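Side-chain contacts in DegV family protein (Eubacterium eligens, PDB 3FDJ), which is of unknown function but, as a member of the DegV family, probably binds a fatty acid or a similar lipid between its two domains: residues E77-T82 and E127-M132; M122-E127 and I272-T277; E34-D39 and H45-I50; D66-A71 and S88-S93. All coordinates share one frame; numbering follows the deposited sequence.

Contact 1. Residues E77-T82 and E127-M132; sequences EIFVVT and EQLQQM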
# COMPACT_ATOMS: atom_id res chain seq x y z
N GLU A 77 14.77 -12.33 14.08
CA GLU A 77 14.79 -10.91 13.75
C GLU A 77 13.77 -10.66 12.64
O GLU A 77 13.92 -11.14 11.52
CB GLU A 77 16.19 -10.46 13.26
CG GLU A 77 17.24 -10.53 14.31
CD GLU A 77 18.65 -10.18 13.84
OE1 GLU A 77 19.13 -10.70 12.81
OE2 GLU A 77 19.30 -9.41 14.58
N ILE A 78 12.72 -9.93 12.97
CA ILE A 78 11.59 -9.72 12.07
C ILE A 78 11.19 -8.26 12.03
O ILE A 78 11.07 -7.60 13.07
CB ILE A 78 10.36 -10.56 12.51
CG1 ILE A 78 10.71 -12.05 12.68
CG2 ILE A 78 9.15 -10.37 11.53
CD1 ILE A 78 9.55 -12.91 13.18
N PHE A 79 10.98 -7.77 10.80
CA PHE A 79 10.34 -6.49 10.58
C PHE A 79 9.00 -6.77 9.94
O PHE A 79 8.90 -7.56 8.99
CB PHE A 79 11.19 -5.55 9.70
CG PHE A 79 12.40 -5.01 10.37
CD1 PHE A 79 12.30 -3.96 11.29
CD2 PHE A 79 13.65 -5.55 10.12
CE1 PHE A 79 13.44 -3.48 11.92
CE2 PHE A 79 14.79 -5.08 10.78
CZ PHE A 79 14.68 -4.06 11.69
N VAL A 80 7.96 -6.13 10.48
CA VAL A 80 6.60 -6.28 9.98
C VAL A 80 6.12 -4.93 9.50
O VAL A 80 6.13 -3.97 10.29
CB VAL A 80 5.65 -6.79 11.08
CG1 VAL A 80 4.28 -7.11 10.47
CG2 VAL A 80 6.23 -8.03 11.80
N VAL A 81 5.69 -4.83 8.24
CA VAL A 81 5.16 -3.55 7.73
C VAL A 81 3.65 -3.67 7.58
O VAL A 81 3.15 -4.64 7.01
CB VAL A 81 5.82 -3.17 6.40
CG1 VAL A 81 5.29 -1.80 5.88
CG2 VAL A 81 7.36 -3.12 6.57
N THR A 82 2.91 -2.72 8.14
CA THR A 82 1.46 -2.76 8.06
C THR A 82 0.89 -1.53 7.37
O THR A 82 1.50 -0.48 7.32
CB THR A 82 0.75 -2.89 9.45
OG1 THR A 82 0.80 -1.65 10.16
CG2 THR A 82 1.38 -4.02 10.33
N GLU A 127 11.55 -2.36 0.56
CA GLU A 127 12.77 -2.33 -0.23
C GLU A 127 13.94 -1.65 0.50
O GLU A 127 15.10 -2.01 0.28
CB GLU A 127 12.54 -1.69 -1.58
CG GLU A 127 11.65 -2.51 -2.52
CD GLU A 127 11.50 -1.85 -3.87
OE1 GLU A 127 12.46 -1.15 -4.29
OE2 GLU A 127 10.45 -2.03 -4.52
N GLN A 128 13.64 -0.65 1.31
CA GLN A 128 14.68 0.01 2.07
C GLN A 128 15.20 -0.88 3.20
O GLN A 128 16.40 -0.87 3.48
CB GLN A 128 14.23 1.37 2.60
CG GLN A 128 15.35 2.17 3.23
CD GLN A 128 16.45 2.59 2.27
OE1 GLN A 128 16.30 2.57 1.05
NE2 GLN A 128 17.58 2.96 2.85
N LEU A 129 14.30 -1.63 3.83
CA LEU A 129 14.67 -2.61 4.84
C LEU A 129 15.61 -3.63 4.19
O LEU A 129 16.70 -3.94 4.73
CB LEU A 129 13.46 -3.30 5.43
CG LEU A 129 12.58 -2.44 6.35
CD1 LEU A 129 11.25 -3.16 6.63
CD2 LEU A 129 13.37 -2.07 7.63
N GLN A 130 15.23 -4.09 3.00
CA GLN A 130 16.06 -5.04 2.27
C GLN A 130 17.45 -4.47 1.98
O GLN A 130 18.46 -5.13 2.24
CB GLN A 130 15.39 -5.44 0.96
CG GLN A 130 16.32 -6.22 0.03
CD GLN A 130 15.62 -6.71 -1.20
OE1 GLN A 130 14.47 -6.33 -1.47
NE2 GLN A 130 16.28 -7.58 -1.95
N GLN A 131 17.49 -3.25 1.45
CA GLN A 131 18.76 -2.59 1.16
C GLN A 131 19.68 -2.49 2.40
O GLN A 131 20.88 -2.77 2.32
CB GLN A 131 18.54 -1.20 0.57
CG GLN A 131 19.82 -0.57 0.07
CD GLN A 131 19.60 0.79 -0.51
OE1 GLN A 131 18.79 0.96 -1.44
NE2 GLN A 131 20.29 1.79 0.04
N MSE A 132 19.11 -2.10 3.54
CA MSE A 132 19.91 -1.97 4.75
C MSE A 132 20.40 -3.32 5.27
O MSE A 132 21.55 -3.43 5.72
CB MSE A 132 19.15 -1.20 5.82
CG MSE A 132 18.99 0.26 5.46
SE MSE A 132 18.24 1.23 7.01
CE MSE A 132 16.63 0.81 6.76
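Leu129 sets its CD2 methyl over one face of the Phe79 ring. CD2 lies 4.2 Å from the centroid of that ring and only 12° off the ring normal, which makes this a CH-pi contact. The methyl is displaced a little toward the rim; CG of Phe79 is the nearest ring atom to Leu129 CD2, at 4.1 Å. The Phe79 ring also stacks with the ring of Phe139.

The other methyl of the leucine serves the strand next to the ring. CD1 of Leu129 is 3.9 Å from CB of Phe79 and equally far from CG2 of Val81. One branch thus takes the aromatic face and the other touches the two strand residues, Phe79 and Val81, that face the helix. The leucine can do this because its CG stands anti to the carbonyl carbon (chi1 -72°), which carries both methyls toward the strand. The contact is wholly apolar, and its three residues are buried.

Strand 77-82 runs parallel to strands 5-9 and 109-114, its partners in the sheet. Phe79 and Val81 point toward helix 120-134, while Val80 between them points away, where it meets Trp68. Ile142 of helix 139-150 touches both Phe79 and Leu129 and extends the same apolar layer. Helix 120-134 therefore packs on one face of the sheet, and helices 65-72 and 90-102 lie on the other.

Contact 2. Residues M122-E127 and I272-T277; sequences MRIILE and ILSCET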
# COMPACT_ATOMS: atom_id res chain seq x y z
N MSE A 122 4.33 1.12 1.29
CA MSE A 122 4.73 -0.10 2.02
C MSE A 122 5.82 -0.81 1.23
O MSE A 122 6.83 -1.24 1.81
CB MSE A 122 3.54 -1.05 2.25
CG MSE A 122 2.47 -0.46 3.14
SE MSE A 122 0.96 -1.63 3.28
CE MSE A 122 1.85 -3.15 4.23
N ARG A 123 5.67 -0.90 -0.10
CA ARG A 123 6.72 -1.50 -0.92
C ARG A 123 8.06 -0.78 -0.79
O ARG A 123 9.10 -1.44 -0.63
CB ARG A 123 6.31 -1.61 -2.40
CG ARG A 123 7.35 -2.29 -3.21
CD ARG A 123 6.89 -2.56 -4.61
NE ARG A 123 7.98 -3.22 -5.31
CZ ARG A 123 7.83 -3.98 -6.40
NH1 ARG A 123 6.63 -4.20 -6.95
NH2 ARG A 123 8.91 -4.55 -6.91
N ILE A 124 8.05 0.55 -0.85
CA ILE A 124 9.27 1.34 -0.70
C ILE A 124 9.94 1.10 0.67
O ILE A 124 11.15 0.98 0.77
CB ILE A 124 9.01 2.84 -1.00
CG1 ILE A 124 8.87 3.03 -2.50
CG2 ILE A 124 10.15 3.73 -0.47
CD1 ILE A 124 8.69 4.49 -2.98
N ILE A 125 9.14 1.04 1.71
CA ILE A 125 9.67 0.71 3.04
C ILE A 125 10.35 -0.67 3.04
O ILE A 125 11.48 -0.82 3.48
CB ILE A 125 8.56 0.81 4.11
CG1 ILE A 125 8.12 2.27 4.24
CG2 ILE A 125 9.05 0.27 5.47
CD1 ILE A 125 6.80 2.48 5.02
N LEU A 126 9.65 -1.67 2.51
CA LEU A 126 10.18 -3.04 2.45
C LEU A 126 11.49 -3.09 1.68
O LEU A 126 12.44 -3.75 2.11
CB LEU A 126 9.16 -3.97 1.82
CG LEU A 126 7.99 -4.31 2.71
CD1 LEU A 126 6.83 -4.84 1.87
CD2 LEU A 126 8.41 -5.35 3.76
N GLU A 127 11.55 -2.36 0.56
CA GLU A 127 12.77 -2.33 -0.23
C GLU A 127 13.94 -1.65 0.50
O GLU A 127 15.10 -2.01 0.28
CB GLU A 127 12.54 -1.69 -1.58
CG GLU A 127 11.65 -2.51 -2.52
CD GLU A 127 11.50 -1.85 -3.87
OE1 GLU A 127 12.46 -1.15 -4.29
OE2 GLU A 127 10.45 -2.03 -4.52
N ILE A 272 -2.06 4.22 -7.65
CA ILE A 272 -1.41 4.70 -6.43
C ILE A 272 0.09 4.76 -6.69
O ILE A 272 0.66 3.83 -7.25
CB ILE A 272 -1.66 3.79 -5.22
CG1 ILE A 272 -3.12 3.34 -5.11
CG2 ILE A 272 -1.19 4.49 -3.95
CD1 ILE A 272 -3.35 2.31 -4.00
N LEU A 273 0.73 5.84 -6.29
CA LEU A 273 2.15 5.97 -6.44
C LEU A 273 2.84 6.41 -5.18
O LEU A 273 2.27 7.14 -4.37
CB LEU A 273 2.54 6.87 -7.62
CG LEU A 273 2.57 8.37 -7.56
CD1 LEU A 273 3.83 8.91 -6.79
CD2 LEU A 273 2.58 8.92 -9.00
N SER A 274 4.05 5.93 -5.00
CA SER A 274 4.87 6.38 -3.91
C SER A 274 6.27 6.72 -4.38
O SER A 274 6.77 6.13 -5.36
CB SER A 274 4.88 5.35 -2.80
OG SER A 274 5.58 5.85 -1.68
N CYS A 275 6.90 7.68 -3.70
CA CYS A 275 8.25 8.10 -4.07
C CYS A 275 9.08 8.50 -2.87
O CYS A 275 8.55 8.90 -1.84
CB CYS A 275 8.20 9.27 -5.04
SG CYS A 275 7.41 10.73 -4.41
N GLU A 276 10.40 8.41 -3.04
CA GLU A 276 11.37 9.06 -2.17
C GLU A 276 11.47 10.53 -2.54
O GLU A 276 11.52 10.88 -3.73
CB GLU A 276 12.76 8.50 -2.40
CG GLU A 276 12.99 7.13 -1.98
CD GLU A 276 14.39 6.63 -2.36
OE1 GLU A 276 14.98 7.10 -3.38
OE2 GLU A 276 14.89 5.76 -1.63
N THR A 277 11.56 11.39 -1.53
CA THR A 277 11.77 12.82 -1.71
C THR A 277 13.11 13.23 -1.10
O THR A 277 13.76 12.44 -0.44
CB THR A 277 10.64 13.63 -1.04
OG1 THR A 277 10.61 13.38 0.38
CG2 THR A 277 9.26 13.26 -1.66
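Ile124 points its long branch end-on at the backbone of Ser274. Its CG1 is anti to the carbonyl carbon (chi1 -75°), and the chain runs straight on from there. This carries CD1 off the helix and onto the strand. CD1 of Ile124 lies 3.5 Å from O of Ser274 and 3.6 Å from OG of the same serine. It also comes within 3.7 Å of N of Cys275. A single methyl thus rests against the peptide between two strand residues, without a hydrogen bond across the contact.

The serine points toward the helix, but its hydroxyl is held elsewhere, by the backbone O of Arg154 on the next strand. Glu276 is bonded through its carboxylate to Tyr149 OH and Lys225 N. Along the helix, NE of Arg123 makes a salt bridge to OE2 of Glu127 at 2.9 Å. The N-H...O angle is 153°, and the oxygen is met nearly in line with its C-O bond. OE1 of Glu127 pairs with Arg227 and Lys225, so the carboxylate ties the helix to the neighbouring strand 226-230.

The axes of helix 122-127 and strand 272-276 come within 8.6 Å, and their N-to-C directions are 37° apart. This is alpha/beta packing of a helix on a mixed sheet. The helix follows a strand of the other sheet, so the contact joins the two sheet-based halves characteristic of the DegV fold.

Contact 3. Residues E34-D39 and H45-I50; sequences EEFCDD and HRMLDI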
# COMPACT_ATOMS: atom_id res chain seq x y z
N GLU A 34 -19.69 -14.43 -0.25
CA GLU A 34 -18.39 -14.98 -0.62
C GLU A 34 -17.25 -14.23 0.09
O GLU A 34 -17.37 -13.03 0.32
CB GLU A 34 -18.19 -14.91 -2.15
CG GLU A 34 -16.80 -15.35 -2.60
CD GLU A 34 -16.65 -15.71 -4.08
OE1 GLU A 34 -17.63 -15.58 -4.86
OE2 GLU A 34 -15.53 -16.14 -4.46
N GLU A 35 -16.20 -14.97 0.46
CA GLU A 35 -14.98 -14.40 1.03
C GLU A 35 -13.87 -14.47 -0.01
O GLU A 35 -13.62 -15.53 -0.59
CB GLU A 35 -14.52 -15.17 2.26
CG GLU A 35 -15.09 -14.68 3.60
CD GLU A 35 -14.10 -14.85 4.77
OE1 GLU A 35 -13.18 -15.70 4.68
OE2 GLU A 35 -14.24 -14.12 5.78
N PHE A 36 -13.20 -13.35 -0.23
CA PHE A 36 -12.07 -13.31 -1.14
C PHE A 36 -10.84 -13.07 -0.30
O PHE A 36 -10.71 -12.04 0.34
CB PHE A 36 -12.22 -12.17 -2.16
CG PHE A 36 -13.48 -12.23 -2.98
CD1 PHE A 36 -14.66 -11.70 -2.49
CD2 PHE A 36 -13.47 -12.81 -4.25
CE1 PHE A 36 -15.83 -11.74 -3.24
CE2 PHE A 36 -14.63 -12.86 -5.01
CZ PHE A 36 -15.81 -12.32 -4.50
N CYS A 37 -9.94 -14.04 -0.28
CA CYS A 37 -8.71 -13.94 0.50
C CYS A 37 -7.62 -13.39 -0.43
O CYS A 37 -7.42 -13.90 -1.54
CB CYS A 37 -8.35 -15.31 1.03
SG CYS A 37 -6.88 -15.30 1.99
N ASP A 38 -6.95 -12.32 -0.01
CA ASP A 38 -5.96 -11.63 -0.84
C ASP A 38 -4.63 -12.38 -0.80
O ASP A 38 -3.63 -11.91 -0.27
CB ASP A 38 -5.80 -10.17 -0.34
CG ASP A 38 -4.92 -9.31 -1.24
OD1 ASP A 38 -4.59 -9.75 -2.37
OD2 ASP A 38 -4.59 -8.16 -0.82
N ASP A 39 -4.61 -13.55 -1.43
CA ASP A 39 -3.44 -14.41 -1.42
C ASP A 39 -3.07 -14.78 -2.85
O ASP A 39 -3.59 -14.17 -3.81
CB ASP A 39 -3.72 -15.66 -0.55
CG ASP A 39 -4.85 -16.55 -1.10
OD1 ASP A 39 -5.31 -16.34 -2.25
OD2 ASP A 39 -5.28 -17.46 -0.37
N HIS A 45 -9.70 -9.94 -11.16
CA HIS A 45 -10.59 -9.52 -12.25
C HIS A 45 -12.01 -10.03 -12.01
O HIS A 45 -12.98 -9.28 -12.16
CB HIS A 45 -10.04 -10.03 -13.59
CG HIS A 45 -10.82 -9.55 -14.77
ND1 HIS A 45 -10.71 -8.27 -15.27
CD2 HIS A 45 -11.74 -10.18 -15.55
CE1 HIS A 45 -11.52 -8.13 -16.31
NE2 HIS A 45 -12.16 -9.27 -16.50
N ARG A 46 -12.13 -11.29 -11.61
CA ARG A 46 -13.41 -11.88 -11.25
C ARG A 46 -14.05 -11.17 -10.04
O ARG A 46 -15.26 -10.90 -10.03
CB ARG A 46 -13.24 -13.38 -10.96
CG ARG A 46 -14.47 -14.04 -10.37
CD ARG A 46 -14.29 -15.55 -10.18
NE ARG A 46 -15.47 -16.15 -9.56
CZ ARG A 46 -15.74 -16.15 -8.25
NH1 ARG A 46 -14.92 -15.60 -7.37
NH2 ARG A 46 -16.86 -16.72 -7.82
N MSE A 47 -13.25 -10.89 -9.02
CA MSE A 47 -13.77 -10.22 -7.83
C MSE A 47 -14.34 -8.85 -8.19
O MSE A 47 -15.42 -8.48 -7.74
CB MSE A 47 -12.67 -10.05 -6.78
CG MSE A 47 -13.18 -9.43 -5.49
SE MSE A 47 -11.73 -9.01 -4.27
CE MSE A 47 -10.91 -7.51 -5.23
N LEU A 48 -13.59 -8.08 -8.98
CA LEU A 48 -14.05 -6.75 -9.39
C LEU A 48 -15.35 -6.84 -10.20
O LEU A 48 -16.23 -5.99 -10.04
CB LEU A 48 -12.97 -6.03 -10.19
CG LEU A 48 -11.70 -5.64 -9.41
CD1 LEU A 48 -10.64 -5.09 -10.36
CD2 LEU A 48 -12.02 -4.65 -8.32
N ASP A 49 -15.45 -7.84 -11.07
CA ASP A 49 -16.68 -8.05 -11.84
C ASP A 49 -17.85 -8.36 -10.91
O ASP A 49 -18.95 -7.86 -11.11
CB ASP A 49 -16.52 -9.19 -12.87
CG ASP A 49 -15.74 -8.77 -14.14
OD1 ASP A 49 -15.31 -7.60 -14.26
OD2 ASP A 49 -15.56 -9.63 -15.03
N ILE A 50 -17.61 -9.18 -9.89
CA ILE A 50 -18.66 -9.52 -8.93
C ILE A 50 -19.11 -8.28 -8.17
O ILE A 50 -20.32 -8.01 -8.05
CB ILE A 50 -18.22 -10.63 -7.95
CG1 ILE A 50 -18.19 -11.98 -8.67
CG2 ILE A 50 -19.14 -10.72 -6.76
CD1 ILE A 50 -17.53 -13.08 -7.85
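Glu34 and Arg46 reach for each other end-on and form a two-pronged salt bridge. NH1 of Arg46 gives the shorter bond, 3.0 Å to OE2 of Glu34, at 166°. NH2 of Arg46 is 3.3 Å from OE1 of Glu34. The carboxylate and guanidinium planes are 46° apart. Glu34 is extended, with CG opposite the backbone N (chi1 175°), which carries its carboxylate to the arginine.

Phe36 lies beside this pair. CG of Met47 sits over the centre of one ring face, 3.6 Å from the Phe36 centroid. The selenium of Met47, a selenomethionine, reaches the ring obliquely, in a Met-aromatic contact. CG of Glu34 lies toward the rim of the opposite face. CD1 of Ile50 meets the ring edge, 3.8 Å from CZ of Phe36, and also covers one face of the Arg46 guanidinium. An alanine in place of Glu34 is likely to leave Arg46 without this charged mate and one face of the Phe36 ring less covered.

Further out, Phe36 pairs with Ile29 of strand 21-30, and Asp43 OD1 accepts a bond from Arg46 N. Strands 21-30 and 35-37 form an antiparallel beta hairpin, and helix 44-52 runs back against its second strand.

Contact 4. Residues D66-A71 and S88-S93; sequences DAWLEA and SGTYNS
Trp68 and Ser93 mark the closest approach of the two backbones, with their CA atoms 8.2 Å apart. Residues 66-71 are regular helix. Residues 88-93 enter a second helix, with Gly89 at the N-cap. Ser93 N closes the first turn on Gly89 O, so the tryptophan meets a helix start.

The indole stands out from its helix with CG anti to the carbonyl carbon (chi1 -72°), and its edge faces this turn. NE1 of Trp68 donates to OG of Ser93 at 2.8 Å, with an N-H...O angle of 153°. The oxygen lies tilted 17° from the ring plane. Farther along the same edge, CG2 of Thr90 lies in the ring plane, 3.6 Å from CZ2 of Trp68. The other hydroxyl of the turn, Thr90 OG1, shares a hydrogen bond with Ser88 OG. Val7, Val25 and Ala94 also pack on Trp68. A phenylalanine in its place would probably leave Ser93 OG without its donor and open a gap beside the Thr90 methyl.

Ser93 OG in turn donates to the backbone O of Thr90, 2.7 Å away. The serine hydroxyl therefore acts as both acceptor and donor and satisfies the buried indole N-H. Ser88 OG also bonds a hexaethylene glycol, probably from the crystallisation liquor, and the Thr90 side chain is about 4 Å from it. This is consistent with a ligand pocket here, as in lipid-binding DegV relatives. In this reading Trp68 would be second shell, bonded to Ser93 and packed on Thr90 at the start of the helix.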
# COMPACT_ATOMS: atom_id res chain seq x y z
N ASP A 66 -3.40 -15.85 14.21
CA ASP A 66 -2.82 -17.11 13.73
C ASP A 66 -2.08 -16.96 12.39
O ASP A 66 -1.01 -17.55 12.20
CB ASP A 66 -3.89 -18.21 13.59
CG ASP A 66 -4.32 -18.80 14.93
OD1 ASP A 66 -3.53 -18.77 15.89
OD2 ASP A 66 -5.47 -19.29 15.02
N ALA A 67 -2.63 -16.17 11.48
CA ALA A 67 -1.98 -15.90 10.18
C ALA A 67 -0.67 -15.15 10.34
O ALA A 67 0.33 -15.43 9.66
CB ALA A 67 -2.93 -15.12 9.26
N TRP A 68 -0.65 -14.16 11.24
CA TRP A 68 0.60 -13.47 11.54
C TRP A 68 1.63 -14.43 12.11
O TRP A 68 2.77 -14.43 11.68
CB TRP A 68 0.39 -12.34 12.53
CG TRP A 68 -0.32 -11.13 12.02
CD1 TRP A 68 -1.56 -10.68 12.41
CD2 TRP A 68 0.17 -10.18 11.08
NE1 TRP A 68 -1.87 -9.51 11.76
CE2 TRP A 68 -0.83 -9.18 10.94
CE3 TRP A 68 1.34 -10.06 10.33
CZ2 TRP A 68 -0.68 -8.10 10.06
CZ3 TRP A 68 1.48 -8.99 9.48
CH2 TRP A 68 0.48 -8.01 9.37
N LEU A 69 1.23 -15.25 13.07
CA LEU A 69 2.18 -16.18 13.70
C LEU A 69 2.77 -17.14 12.70
O LEU A 69 3.97 -17.39 12.73
CB LEU A 69 1.53 -16.93 14.86
CG LEU A 69 1.18 -16.06 16.07
CD1 LEU A 69 0.43 -16.91 17.13
CD2 LEU A 69 2.44 -15.43 16.69
N GLU A 70 1.94 -17.64 11.80
CA GLU A 70 2.41 -18.52 10.73
C GLU A 70 3.46 -17.79 9.90
O GLU A 70 4.51 -18.35 9.58
CB GLU A 70 1.24 -18.96 9.84
CG GLU A 70 1.62 -19.94 8.74
CD GLU A 70 0.43 -20.42 7.92
OE1 GLU A 70 -0.40 -19.59 7.48
OE2 GLU A 70 0.35 -21.65 7.70
N ALA A 71 3.22 -16.52 9.60
CA ALA A 71 4.14 -15.75 8.76
C ALA A 71 5.46 -15.43 9.43
O ALA A 71 6.47 -15.25 8.75
CB ALA A 71 3.48 -14.45 8.29
N SER A 88 -7.12 1.22 9.59
CA SER A 88 -7.28 -0.21 9.67
C SER A 88 -6.83 -0.72 11.02
O SER A 88 -5.88 -0.19 11.60
CB SER A 88 -6.45 -0.87 8.58
OG SER A 88 -6.42 -2.28 8.67
N GLY A 89 -7.47 -1.80 11.47
CA GLY A 89 -7.02 -2.58 12.63
C GLY A 89 -5.83 -3.51 12.39
O GLY A 89 -5.42 -4.26 13.28
N THR A 90 -5.22 -3.45 11.21
CA THR A 90 -4.11 -4.33 10.87
C THR A 90 -2.90 -4.18 11.78
O THR A 90 -2.38 -5.19 12.29
CB THR A 90 -3.71 -4.20 9.40
OG1 THR A 90 -4.84 -4.53 8.58
CG2 THR A 90 -2.58 -5.16 9.07
N TYR A 91 -2.50 -2.94 12.02
CA TYR A 91 -1.39 -2.66 12.95
C TYR A 91 -1.64 -3.29 14.33
O TYR A 91 -0.78 -3.96 14.89
CB TYR A 91 -1.15 -1.16 13.05
CG TYR A 91 -0.10 -0.77 14.08
CD1 TYR A 91 1.25 -0.85 13.77
CD2 TYR A 91 -0.45 -0.37 15.34
CE1 TYR A 91 2.22 -0.50 14.71
CE2 TYR A 91 0.50 -0.02 16.28
CZ TYR A 91 1.84 -0.08 15.96
OH TYR A 91 2.78 0.28 16.89
N ASN A 92 -2.83 -3.08 14.89
CA ASN A 92 -3.15 -3.68 16.18
C ASN A 92 -3.07 -5.21 16.14
O ASN A 92 -2.59 -5.82 17.12
CB ASN A 92 -4.53 -3.26 16.67
CG ASN A 92 -4.60 -1.82 17.10
OD1 ASN A 92 -3.57 -1.14 17.29
ND2 ASN A 92 -5.85 -1.33 17.28
N SER A 93 -3.55 -5.83 15.05
CA SER A 93 -3.52 -7.30 14.95
C SER A 93 -2.07 -7.79 14.93
O SER A 93 -1.74 -8.83 15.54
CB SER A 93 -4.32 -7.82 13.72
OG SER A 93 -3.72 -7.51 12.47

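Overall arrangement
Contacts 1, 2 and 4 are buried, while contact 3 is only partly so. Contacts 1 and 2 share helix 120-134. It turns one side to strand 77-82 and another to strand 271-276, and the two contacts touch where Val81 meets Ile125 and Leu126. Contact 4 lies across strand 77-82 from contact 1 and touches it through Val80 and Trp68. Contact 3 touches none of the others, although strand 35-37 belongs to the same sheet as strand 77-82. The chemistry follows the place: methyls on ring and valine in contact 1, a methyl on a strand peptide in contact 2, one satisfied N-H in contact 4, and a salt bridge beside an aromatic ring in contact 3.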